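Local atomic coordinates of acetyl-CoA acetyltransferase A (Ascaris suum, PDB entry 6BJA), a protein that probably catalyses the reversible thiolytic cleavage and Claisen condensation of acyl-CoA thioesters as an acetyl-CoA C-acetyltransferase, and binds coenzyme A. Residues A302-L307 with I334-L339; S308-D313 with A391-K396; E192-W195 with A199-K202; V11-A16 with T367-L372. All coordinates share one frame; numbering follows the deposited sequence.

Interaction 1. Residues A302-L307 with I334-L339; sequences AVKQLL and IKELRL
Leu337, near the end of helix 327-337, points at helix 298-310 and divides its methyls between Val303 and Lys304. Leu337 CD1 meets Val303 CG1 at 3.9 Å, the two side chains crossing obliquely; Val303 CG1 stands anti to the backbone N (chi1 166°). CD2 lies against the lysine chain, which runs past Leu337 in the opposite sense and bends at its last torsion (chi4 -55°), leaving Lys304 NZ 3.7 Å from Leu337 CD2. The contact is thus apolar at Val303 and edged by the charged Lys304 and Glu336. Lys304 passes Glu336 at about a right angle, with Lys304 CE 4.1 Å from Glu336 OE2, but NZ stays 4.6 Å from OE2, so the opposite charges probably attract without forming a salt bridge. Glu336 spends its other oxygen, OE1, on a hydrogen bond to the hydroxyl of Tyr173. Leu337 is placed by the end of its helix: Arg338 takes positive phi, and Leu339 N bonds back to Ile334 O at 3.0 Å, a Schellman motif. Val303 also rests on Val379, Ala381 and Ala391, so helix 298-310 lies on the C-terminal part of the sheet, with helix 327-337 beside it, as in the layered thiolase fold.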
loop_
_atom_site.group_PDB
_atom_site.type_symbol
_atom_site.label_atom_id
_atom_site.label_comp_id
_atom_site.label_asym_id
_atom_site.label_seq_id
_atom_site.Cartn_x
_atom_site.Cartn_y
_atom_site.Cartn_z
ATOM N N ALA A 302 41.331 7.833 -5.603
ATOM C CA ALA A 302 41.266 7.403 -6.987
ATOM C C ALA A 302 42.132 8.298 -7.866
ATOM O O ALA A 302 42.816 7.822 -8.769
ATOM C CB ALA A 302 39.829 7.403 -7.469
ATOM N N VAL A 303 42.101 9.602 -7.602
ATOM C CA VAL A 303 42.880 10.552 -8.396
ATOM C C VAL A 303 44.389 10.352 -8.187
ATOM O O VAL A 303 45.155 10.433 -9.141
ATOM C CB VAL A 303 42.480 11.997 -8.058
ATOM C CG1 VAL A 303 43.502 13.009 -8.613
ATOM C CG2 VAL A 303 41.093 12.271 -8.581
ATOM N N LYS A 304 44.813 10.068 -6.960
ATOM C CA LYS A 304 46.237 9.823 -6.716
ATOM C C LYS A 304 46.722 8.659 -7.585
ATOM O O LYS A 304 47.770 8.745 -8.219
ATOM C CB LYS A 304 46.491 9.555 -5.229
ATOM C CG LYS A 304 46.393 10.813 -4.409
ATOM C CD LYS A 304 46.528 10.548 -2.916
ATOM C CE LYS A 304 46.242 11.805 -2.143
ATOM N NZ LYS A 304 47.119 12.910 -2.622
ATOM N N GLN A 305 45.910 7.609 -7.672
ATOM C CA GLN A 305 46.211 6.451 -8.506
ATOM C C GLN A 305 46.216 6.838 -9.979
ATOM O O GLN A 305 47.129 6.506 -10.721
ATOM C CB GLN A 305 45.195 5.342 -8.251
ATOM C CG GLN A 305 45.405 4.077 -9.068
ATOM C CD GLN A 305 46.791 3.487 -8.896
ATOM O OE1 GLN A 305 47.295 3.366 -7.777
ATOM N NE2 GLN A 305 47.420 3.125 -10.008
ATOM N N LEU A 306 45.192 7.579 -10.381
ATOM C CA LEU A 306 45.059 8.037 -11.760
ATOM C C LEU A 306 46.289 8.813 -12.235
ATOM O O LEU A 306 46.823 8.567 -13.313
ATOM C CB LEU A 306 43.811 8.909 -11.880
ATOM C CG LEU A 306 43.412 9.432 -13.259
ATOM C CD1 LEU A 306 42.943 8.300 -14.150
ATOM C CD2 LEU A 306 42.322 10.483 -13.132
ATOM N N LEU A 307 46.737 9.757 -11.413
ATOM C CA LEU A 307 47.850 10.629 -11.774
ATOM C C LEU A 307 49.168 9.853 -11.748
ATOM O O LEU A 307 49.999 10.020 -12.632
ATOM C CB LEU A 307 47.907 11.827 -10.831
ATOM C CG LEU A 307 46.746 12.823 -10.886
ATOM C CD1 LEU A 307 46.959 13.914 -9.845
ATOM C CD2 LEU A 307 46.626 13.448 -12.258
ATOM N N ILE A 334 39.561 19.160 -2.622
ATOM C CA ILE A 334 40.433 20.307 -2.856
ATOM C C ILE A 334 41.557 20.346 -1.817
ATOM O O ILE A 334 42.722 20.576 -2.164
ATOM C CB ILE A 334 39.603 21.593 -2.836
ATOM C CG1 ILE A 334 38.698 21.656 -4.058
ATOM C CG2 ILE A 334 40.499 22.829 -2.829
ATOM C CD1 ILE A 334 37.646 22.704 -3.975
ATOM N N LYS A 335 41.210 20.107 -0.561
ATOM C CA LYS A 335 42.203 20.158 0.506
ATOM C C LYS A 335 43.214 19.028 0.401
ATOM O O LYS A 335 44.426 19.229 0.534
ATOM C CB LYS A 335 41.513 20.117 1.876
ATOM C CG LYS A 335 42.454 20.401 3.049
ATOM C CD LYS A 335 42.939 21.835 2.927
ATOM C CE LYS A 335 43.938 22.245 3.973
ATOM N NZ LYS A 335 44.387 23.623 3.583
ATOM N N GLU A 336 42.724 17.819 0.168
ATOM C CA GLU A 336 43.599 16.661 0.129
ATOM C C GLU A 336 44.591 16.724 -1.030
ATOM O O GLU A 336 45.762 16.372 -0.874
ATOM C CB GLU A 336 42.759 15.392 0.044
ATOM C CG GLU A 336 43.570 14.143 0.147
ATOM C CD GLU A 336 44.179 13.936 1.517
ATOM O OE1 GLU A 336 43.625 14.444 2.512
ATOM O OE2 GLU A 336 45.204 13.236 1.587
ATOM N N LEU A 337 44.129 17.184 -2.191
ATOM C CA LEU A 337 44.965 17.255 -3.381
ATOM C C LEU A 337 45.677 18.597 -3.542
ATOM O O LEU A 337 46.419 18.784 -4.508
ATOM C CB LEU A 337 44.116 17.000 -4.623
ATOM C CG LEU A 337 43.572 15.576 -4.652
ATOM C CD1 LEU A 337 42.569 15.437 -5.769
ATOM C CD2 LEU A 337 44.678 14.546 -4.820
ATOM N N ARG A 338 45.422 19.521 -2.611
ATOM C CA ARG A 338 46.016 20.868 -2.602
ATOM C C ARG A 338 45.775 21.584 -3.927
ATOM O O ARG A 338 46.686 22.172 -4.522
ATOM C CB ARG A 338 47.509 20.801 -2.301
ATOM C CG ARG A 338 47.838 20.111 -0.985
ATOM C CD ARG A 338 49.344 20.053 -0.781
ATOM N NE ARG A 338 49.808 18.691 -0.521
ATOM C CZ ARG A 338 50.140 18.210 0.676
ATOM N NH1 ARG A 338 50.079 18.973 1.766
ATOM N NH2 ARG A 338 50.547 16.953 0.785
ATOM N N LEU A 339 44.521 21.546 -4.374
ATOM C CA LEU A 339 44.130 22.224 -5.604
ATOM C C LEU A 339 43.794 23.712 -5.462
ATOM O O LEU A 339 43.390 24.198 -4.413
ATOM C CB LEU A 339 42.919 21.501 -6.211
ATOM C CG LEU A 339 43.100 20.006 -6.415
ATOM C CD1 LEU A 339 41.805 19.399 -7.008
ATOM C CD2 LEU A 339 44.309 19.676 -7.275
#

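Interaction 2. Residues S308-D313 with A391-K396; sequences SQSGLD and AILIKK
A Schellman motif ends helix 298-310, and the residues on both sides of its glycine, Ser310 and Leu312, bear on Leu393 of strand 388-396. The contact belongs to the C-terminal half of the thiolase fold, where this helix lies on one face of the mixed sheet. Gly311 has positive phi (67°); Gly311 N bonds to Ser308 O at 3.2 Å and Leu312 N probably to Leu307 O. The turn therefore sends the chain out of the helix with Leu312 pointing back at the strand. Ser310 comes from the last helical turn, Leu312 from the loop, and one methyl of Leu393 receives both. That methyl is placed by a first torsion that sets CG anti to the backbone N (chi1 174°), and the leucine rises from the strand toward the turn. Leu306 and Val379 also touch Leu393, while Leu312 leans on Leu307 and Leu377. The opposite face of the strand turns Ile392 and Ile394 to helix 357-371, so the sheet is sandwiched between helices. Ser310 OG is turned beside its own backbone N and hydrogen-bonds Leu306 O one turn back; its approach to the leucine is plain van der Waals contact. The two legs of the contact match: Leu393 CD2 lies 3.7 Å from Leu312 CD1 and 3.7 Å from Ser310 OG.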
loop_
_atom_site.group_PDB
_atom_site.type_symbol
_atom_site.label_atom_id
_atom_site.label_comp_id
_atom_site.label_asym_id
_atom_site.label_seq_id
_atom_site.Cartn_x
_atom_site.Cartn_y
_atom_site.Cartn_z
ATOM N N SER A 308 49.338 9.002 -10.740
ATOM C CA SER A 308 50.534 8.167 -10.629
ATOM C C SER A 308 50.750 7.311 -11.874
ATOM O O SER A 308 51.820 7.340 -12.476
ATOM C CB SER A 308 50.447 7.257 -9.404
ATOM O OG SER A 308 51.599 6.438 -9.326
ATOM N N GLN A 309 49.723 6.570 -12.273
ATOM C CA GLN A 309 49.838 5.657 -13.405
ATOM C C GLN A 309 49.977 6.390 -14.732
ATOM O O GLN A 309 50.385 5.798 -15.737
ATOM C CB GLN A 309 48.629 4.712 -13.445
ATOM C CG GLN A 309 47.295 5.363 -13.790
ATOM C CD GLN A 309 46.087 4.487 -13.446
ATOM O OE1 GLN A 309 46.171 3.580 -12.614
ATOM N NE2 GLN A 309 44.954 4.763 -14.084
ATOM N N SER A 310 49.631 7.675 -14.738
ATOM C CA SER A 310 49.656 8.488 -15.948
ATOM C C SER A 310 50.913 9.355 -16.039
ATOM O O SER A 310 51.126 10.044 -17.033
ATOM C CB SER A 310 48.401 9.370 -15.997
ATOM O OG SER A 310 47.237 8.562 -16.133
ATOM N N GLY A 311 51.734 9.318 -14.997
ATOM C CA GLY A 311 52.954 10.100 -14.956
ATOM C C GLY A 311 52.692 11.590 -14.890
ATOM O O GLY A 311 53.498 12.395 -15.362
ATOM N N LEU A 312 51.562 11.956 -14.293
ATOM C CA LEU A 312 51.170 13.353 -14.159
ATOM C C LEU A 312 51.151 13.773 -12.700
ATOM O O LEU A 312 51.174 12.930 -11.804
ATOM C CB LEU A 312 49.787 13.574 -14.778
ATOM C CG LEU A 312 49.661 13.301 -16.274
ATOM C CD1 LEU A 312 48.207 13.382 -16.699
ATOM C CD2 LEU A 312 50.494 14.273 -17.073
ATOM N N ASP A 313 51.109 15.072 -12.455
ATOM C CA ASP A 313 50.814 15.545 -11.116
ATOM C C ASP A 313 49.650 16.507 -11.209
ATOM O O ASP A 313 49.169 16.812 -12.310
ATOM C CB ASP A 313 52.040 16.187 -10.458
ATOM C CG ASP A 313 52.717 17.202 -11.341
ATOM O OD1 ASP A 313 52.015 17.911 -12.094
ATOM O OD2 ASP A 313 53.962 17.299 -11.266
ATOM N N ALA A 391 37.433 7.775 -11.088
ATOM C CA ALA A 391 37.988 8.990 -11.699
ATOM C C ALA A 391 38.426 8.696 -13.125
ATOM O O ALA A 391 38.828 7.566 -13.453
ATOM C CB ALA A 391 39.145 9.524 -10.883
ATOM N N ILE A 392 38.329 9.711 -13.983
ATOM C CA ILE A 392 38.694 9.578 -15.383
ATOM C C ILE A 392 39.529 10.794 -15.778
ATOM O O ILE A 392 39.271 11.914 -15.338
ATOM C CB ILE A 392 37.426 9.405 -16.300
ATOM C CG1 ILE A 392 37.804 9.036 -17.731
ATOM C CG2 ILE A 392 36.564 10.627 -16.275
ATOM C CD1 ILE A 392 36.608 8.462 -18.522
ATOM N N LEU A 393 40.561 10.528 -16.573
ATOM C CA LEU A 393 41.427 11.553 -17.135
ATOM C C LEU A 393 41.126 11.736 -18.611
ATOM O O LEU A 393 41.147 10.762 -19.381
ATOM C CB LEU A 393 42.894 11.154 -16.937
ATOM C CG LEU A 393 43.943 12.050 -17.599
ATOM C CD1 LEU A 393 44.009 13.395 -16.894
ATOM C CD2 LEU A 393 45.306 11.336 -17.570
ATOM N N ILE A 394 40.834 12.975 -19.001
ATOM C CA ILE A 394 40.534 13.266 -20.392
ATOM C C ILE A 394 41.342 14.420 -20.947
ATOM O O ILE A 394 41.752 15.326 -20.217
ATOM C CB ILE A 394 39.049 13.540 -20.592
ATOM C CG1 ILE A 394 38.579 14.768 -19.847
ATOM C CG2 ILE A 394 38.215 12.311 -20.169
ATOM C CD1 ILE A 394 37.234 15.233 -20.366
ATOM N N LYS A 395 41.581 14.356 -22.252
ATOM C CA LYS A 395 42.260 15.413 -22.988
ATOM C C LYS A 395 41.284 15.981 -23.989
ATOM O O LYS A 395 40.697 15.235 -24.773
ATOM C CB LYS A 395 43.500 14.891 -23.721
ATOM C CG LYS A 395 44.245 15.996 -24.495
ATOM C CD LYS A 395 45.504 15.485 -25.201
ATOM C CE LYS A 395 45.175 14.475 -26.299
ATOM N NZ LYS A 395 46.371 14.025 -27.085
ATOM N N LYS A 396 41.096 17.292 -23.947
ATOM C CA LYS A 396 40.240 17.966 -24.906
ATOM C C LYS A 396 41.012 18.150 -26.207
ATOM O O LYS A 396 42.181 18.518 -26.187
ATOM C CB LYS A 396 39.773 19.293 -24.335
ATOM C CG LYS A 396 38.697 20.022 -25.115
ATOM C CD LYS A 396 37.367 19.289 -25.031
ATOM C CE LYS A 396 36.262 20.003 -25.799
ATOM N NZ LYS A 396 35.932 21.338 -25.272
#

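Interaction 3. Residues E192-W195 with A199-K202; sequences EHAW and AFNK
Trp195 and Phe200 make the tight part of the turn that ends helix 177-197, where the chain folds back on the last helical residues. This helix carries Tyr188, a coenzyme A contact, and belongs to the long excursion between strands 116-124 and 257-267, consistent with the loop domain of thiolases. Phe200 crosses the indole at about a right angle as side chains run, its ring inclined at 45° to the indole plane, an oblique pairing. Phe200 CD2 sits over one indole face, offset toward the rim, 3.3 Å from Trp195 NE1. Further along, Phe200 CB lies over the six-membered ring of Trp195, 4.1 Å from its centroid, a CH-pi contact. The indole reaches this place although its CA–CB bond points away from the loop: chi1 of -86° holds CG beside the backbone N. Trp195 NE1 hydrogen-bonds Asp222, and Tyr225 stacks on the indole; Phe200 has a cation-pi partner in Arg18. Ala194 CB also touches the phenyl ring, 3.6 Å from Phe200 CE2. Toward solvent the side-chain contact thins to partly exposed Ala199, whose CB lies 4.0 Å from Ala194 CB. There the backbone bond ties Ala199 to the helix, closing a six-residue turn: Ala199 N donates to Ala194 O at 2.9 Å with an N-H...O angle of 161°.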
loop_
_atom_site.group_PDB
_atom_site.type_symbol
_atom_site.label_atom_id
_atom_site.label_comp_id
_atom_site.label_asym_id
_atom_site.label_seq_id
_atom_site.Cartn_x
_atom_site.Cartn_y
_atom_site.Cartn_z
ATOM N N GLU A 192 24.808 29.948 -11.368
ATOM C CA GLU A 192 24.028 31.089 -11.850
ATOM C C GLU A 192 24.817 31.868 -12.908
ATOM O O GLU A 192 24.265 32.249 -13.945
ATOM C CB GLU A 192 23.636 32.014 -10.693
ATOM C CG GLU A 192 22.791 33.220 -11.124
ATOM C CD GLU A 192 22.440 34.136 -9.959
ATOM O OE1 GLU A 192 22.944 33.905 -8.833
ATOM O OE2 GLU A 192 21.654 35.088 -10.170
ATOM N N HIS A 193 26.098 32.087 -12.649
ATOM C CA HIS A 193 26.954 32.796 -13.574
ATOM C C HIS A 193 27.069 32.046 -14.905
ATOM O O HIS A 193 26.987 32.643 -15.977
ATOM C CB HIS A 193 28.332 33.006 -12.970
ATOM C CG HIS A 193 29.216 33.871 -13.801
ATOM N ND1 HIS A 193 30.339 33.395 -14.441
ATOM C CD2 HIS A 193 29.121 35.182 -14.130
ATOM C CE1 HIS A 193 30.908 34.379 -15.116
ATOM N NE2 HIS A 193 30.189 35.473 -14.942
ATOM N N ALA A 194 27.237 30.731 -14.826
ATOM C CA ALA A 194 27.355 29.907 -16.003
ATOM C C ALA A 194 26.089 30.024 -16.847
ATOM O O ALA A 194 26.165 30.186 -18.066
ATOM C CB ALA A 194 27.623 28.448 -15.594
ATOM N N TRP A 195 24.919 29.940 -16.219
ATOM C CA TRP A 195 23.682 30.022 -16.987
ATOM C C TRP A 195 23.506 31.434 -17.559
ATOM O O TRP A 195 23.070 31.575 -18.702
ATOM C CB TRP A 195 22.471 29.598 -16.134
ATOM C CG TRP A 195 22.302 28.103 -16.201
ATOM C CD1 TRP A 195 22.579 27.196 -15.229
ATOM C CD2 TRP A 195 21.862 27.365 -17.338
ATOM N NE1 TRP A 195 22.317 25.907 -15.694
ATOM C CE2 TRP A 195 21.876 25.995 -16.990
ATOM C CE3 TRP A 195 21.444 27.728 -18.617
ATOM C CZ2 TRP A 195 21.497 24.999 -17.887
ATOM C CZ3 TRP A 195 21.070 26.737 -19.492
ATOM C CH2 TRP A 195 21.103 25.395 -19.128
ATOM N N ALA A 199 27.164 29.348 -20.611
ATOM C CA ALA A 199 28.272 28.412 -20.597
ATOM C C ALA A 199 27.878 26.950 -20.752
ATOM O O ALA A 199 28.729 26.126 -21.062
ATOM C CB ALA A 199 29.051 28.590 -19.314
ATOM N N PHE A 200 26.598 26.651 -20.564
ATOM C CA PHE A 200 26.111 25.286 -20.701
ATOM C C PHE A 200 25.485 25.074 -22.076
ATOM O O PHE A 200 24.901 24.015 -22.336
ATOM C CB PHE A 200 25.078 24.935 -19.601
ATOM C CG PHE A 200 25.662 24.780 -18.218
ATOM C CD1 PHE A 200 26.610 23.820 -17.967
ATOM C CD2 PHE A 200 25.239 25.591 -17.184
ATOM C CE1 PHE A 200 27.126 23.653 -16.692
ATOM C CE2 PHE A 200 25.751 25.414 -15.902
ATOM C CZ PHE A 200 26.694 24.449 -15.684
ATOM N N ASN A 201 25.614 26.044 -22.977
ATOM C CA ASN A 201 24.911 25.941 -24.256
ATOM C C ASN A 201 25.471 24.917 -25.215
ATOM O O ASN A 201 24.760 24.519 -26.149
ATOM C CB ASN A 201 24.878 27.297 -24.944
ATOM C CG ASN A 201 23.928 28.265 -24.270
ATOM O OD1 ASN A 201 23.228 27.913 -23.318
ATOM N ND2 ASN A 201 23.902 29.490 -24.755
ATOM N N LYS A 202 26.699 24.440 -25.011
ATOM C CA LYS A 202 27.231 23.374 -25.880
ATOM C C LYS A 202 26.738 21.997 -25.496
ATOM O O LYS A 202 26.755 21.089 -26.324
ATOM C CB LYS A 202 28.759 23.335 -25.859
ATOM C CG LYS A 202 29.396 24.630 -26.387
ATOM C CD LYS A 202 30.916 24.539 -26.444
ATOM C CE LYS A 202 31.527 24.486 -25.058
ATOM N NZ LYS A 202 33.041 24.470 -25.126
#

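Interaction 4. Residues V11-A16 with T367-L372; sequences VYILSA and TLVHAL
His370 meets Ala16 edge-on: the ring presents NE2 to the backbone carbonyl of the strand, and His370 NE2 donates to Ala16 O at 2.8 Å. The acceptor lies nearly in the imidazole plane, 9° out of it, while the N-H...O angle of 147° shows a distinctly bent bond. A first torsion of -74° puts CG beside the backbone N, which carries the ring off the helix flank and brings its far nitrogen to the strand. His370 NE2 also lies 3.9 Å from Ala16 CB, so methyl and carbonyl of one residue both border NE2. Val369, the preceding residue, sets CG1 over the centre of one imidazole face and probably helps to limit the rotation of the ring. Strand 11-16 opens the N-terminal half of the thiolase fold and helix 367-371 comes from the C-terminal half; their axes run almost perpendicular, 9.2 Å apart at closest approach. The strand is bonded on one edge to strand 257-267 and on the other to strand 280-289, placing the contact at the seam of the two halves. Val369 and Ile13 give the apolar side. They slide past each other in opposite directions, with Ile13 CD1 reaching Val369 CG2 at 4.1 Å, and Val369 CG1 stands 4.4 Å from Ala16 CB, a looser touch. Leu265 and Ile279 pack around this pair, and Ile394 also touches Val369, at the same methyl CG2. At the C-terminal end of the helix, His370 O accepts a hydrogen bond from Lys202 NZ.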
loop_
_atom_site.group_PDB
_atom_site.type_symbol
_atom_site.label_atom_id
_atom_site.label_comp_id
_atom_site.label_asym_id
_atom_site.label_seq_id
_atom_site.Cartn_x
_atom_site.Cartn_y
_atom_site.Cartn_z
ATOM N N VAL A 11 40.651 5.437 -27.115
ATOM C CA VAL A 11 39.249 5.724 -26.843
ATOM C C VAL A 11 38.950 7.209 -26.977
ATOM O O VAL A 11 39.506 8.033 -26.258
ATOM C CB VAL A 11 38.875 5.261 -25.424
ATOM C CG1 VAL A 11 37.427 5.566 -25.098
ATOM C CG2 VAL A 11 39.134 3.769 -25.270
ATOM N N TYR A 12 38.069 7.543 -27.915
ATOM C CA TYR A 12 37.677 8.938 -28.121
ATOM C C TYR A 12 36.235 9.183 -27.738
ATOM O O TYR A 12 35.394 8.296 -27.852
ATOM C CB TYR A 12 37.890 9.336 -29.577
ATOM C CG TYR A 12 39.344 9.384 -29.951
ATOM C CD1 TYR A 12 39.978 8.255 -30.450
ATOM C CD2 TYR A 12 40.085 10.547 -29.801
ATOM C CE1 TYR A 12 41.318 8.285 -30.798
ATOM C CE2 TYR A 12 41.423 10.587 -30.134
ATOM C CZ TYR A 12 42.032 9.450 -30.636
ATOM O OH TYR A 12 43.361 9.487 -30.968
ATOM N N ILE A 13 35.971 10.399 -27.266
ATOM C CA ILE A 13 34.620 10.883 -27.030
ATOM C C ILE A 13 34.180 11.653 -28.268
ATOM O O ILE A 13 34.809 12.645 -28.610
ATOM C CB ILE A 13 34.577 11.795 -25.789
ATOM C CG1 ILE A 13 34.938 10.986 -24.540
ATOM C CG2 ILE A 13 33.209 12.428 -25.622
ATOM C CD1 ILE A 13 35.176 11.796 -23.293
ATOM N N LEU A 14 33.124 11.199 -28.930
ATOM C CA LEU A 14 32.615 11.886 -30.123
ATOM C C LEU A 14 31.582 12.935 -29.770
ATOM O O LEU A 14 31.459 13.942 -30.472
ATOM C CB LEU A 14 32.001 10.900 -31.093
ATOM C CG LEU A 14 32.922 9.805 -31.627
ATOM C CD1 LEU A 14 32.200 9.007 -32.703
ATOM C CD2 LEU A 14 34.222 10.392 -32.173
ATOM N N SER A 15 30.845 12.702 -28.687
ATOM C CA SER A 15 29.780 13.584 -28.264
ATOM C C SER A 15 29.537 13.404 -26.783
ATOM O O SER A 15 29.849 12.347 -26.225
ATOM C CB SER A 15 28.494 13.318 -29.041
ATOM O OG SER A 15 28.032 11.998 -28.819
ATOM N N ALA A 16 28.954 14.438 -26.182
ATOM C CA ALA A 16 28.754 14.506 -24.725
ATOM C C ALA A 16 27.647 15.527 -24.461
ATOM O O ALA A 16 27.828 16.720 -24.692
ATOM C CB ALA A 16 30.026 14.900 -24.036
ATOM N N THR A 367 30.048 17.939 -18.448
ATOM C CA THR A 367 30.389 19.297 -18.056
ATOM C C THR A 367 31.890 19.551 -18.157
ATOM O O THR A 367 32.319 20.625 -18.648
ATOM C CB THR A 367 29.870 19.563 -16.656
ATOM O OG1 THR A 367 28.437 19.471 -16.700
ATOM C CG2 THR A 367 30.270 20.941 -16.152
ATOM N N LEU A 368 32.698 18.583 -17.742
ATOM C CA LEU A 368 34.146 18.720 -17.857
ATOM C C LEU A 368 34.583 18.888 -19.314
ATOM O O LEU A 368 35.385 19.777 -19.629
ATOM C CB LEU A 368 34.850 17.506 -17.238
ATOM C CG LEU A 368 36.372 17.516 -17.337
ATOM C CD1 LEU A 368 36.953 18.641 -16.484
ATOM C CD2 LEU A 368 36.944 16.176 -16.930
ATOM N N VAL A 369 34.095 18.006 -20.184
ATOM C CA VAL A 369 34.496 18.010 -21.578
ATOM C C VAL A 369 34.248 19.394 -22.162
ATOM O O VAL A 369 35.108 19.959 -22.841
ATOM C CB VAL A 369 33.737 16.920 -22.376
ATOM C CG1 VAL A 369 33.811 17.181 -23.893
ATOM C CG2 VAL A 369 34.297 15.547 -22.036
ATOM N N HIS A 370 33.094 19.975 -21.873
ATOM C CA HIS A 370 32.729 21.212 -22.548
ATOM C C HIS A 370 33.287 22.475 -21.879
ATOM O O HIS A 370 33.239 23.550 -22.453
ATOM C CB HIS A 370 31.220 21.276 -22.679
ATOM C CG HIS A 370 30.717 20.347 -23.722
ATOM N ND1 HIS A 370 31.073 20.472 -25.050
ATOM C CD2 HIS A 370 29.942 19.237 -23.637
ATOM C CE1 HIS A 370 30.519 19.489 -25.737
ATOM N NE2 HIS A 370 29.822 18.734 -24.904
ATOM N N ALA A 371 33.846 22.330 -20.679
ATOM C CA ALA A 371 34.534 23.445 -20.015
ATOM C C ALA A 371 36.018 23.506 -20.398
ATOM O O ALA A 371 36.615 24.590 -20.455
ATOM C CB ALA A 371 34.384 23.322 -18.507
ATOM N N LEU A 372 36.615 22.346 -20.649
ATOM C CA LEU A 372 37.994 22.272 -21.106
ATOM C C LEU A 372 38.189 22.977 -22.436
ATOM O O LEU A 372 37.330 22.899 -23.314
ATOM C CB LEU A 372 38.440 20.824 -21.261
ATOM C CG LEU A 372 38.678 20.011 -19.986
ATOM C CD1 LEU A 372 38.844 18.531 -20.335
ATOM C CD2 LEU A 372 39.904 20.523 -19.211
#

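Overall arrangement
Interaction 4 opens at the first strand, 11-16, and closes only at helix end 367-372, making a loop that spans most of the chain and joins the N- and C-terminal halves. Nested within it, interaction 3 closes a short turn after helix 177-197. Interaction 1, also nested, pairs helices 298-310 and 327-337. Interaction 2 starts from the end of helix 298-310 and closes on the last strand, so its loop crosses those of interactions 1 and 4. Interactions 1, 2 and 4 gather on the sheet: 1 and 2 share a helix on one face, 4 uses helix 357-371 on the other. Lys396 links interactions 2 and 4 through Leu372 O; Lys202 NZ reaches His370 O, joining interaction 3 to 4.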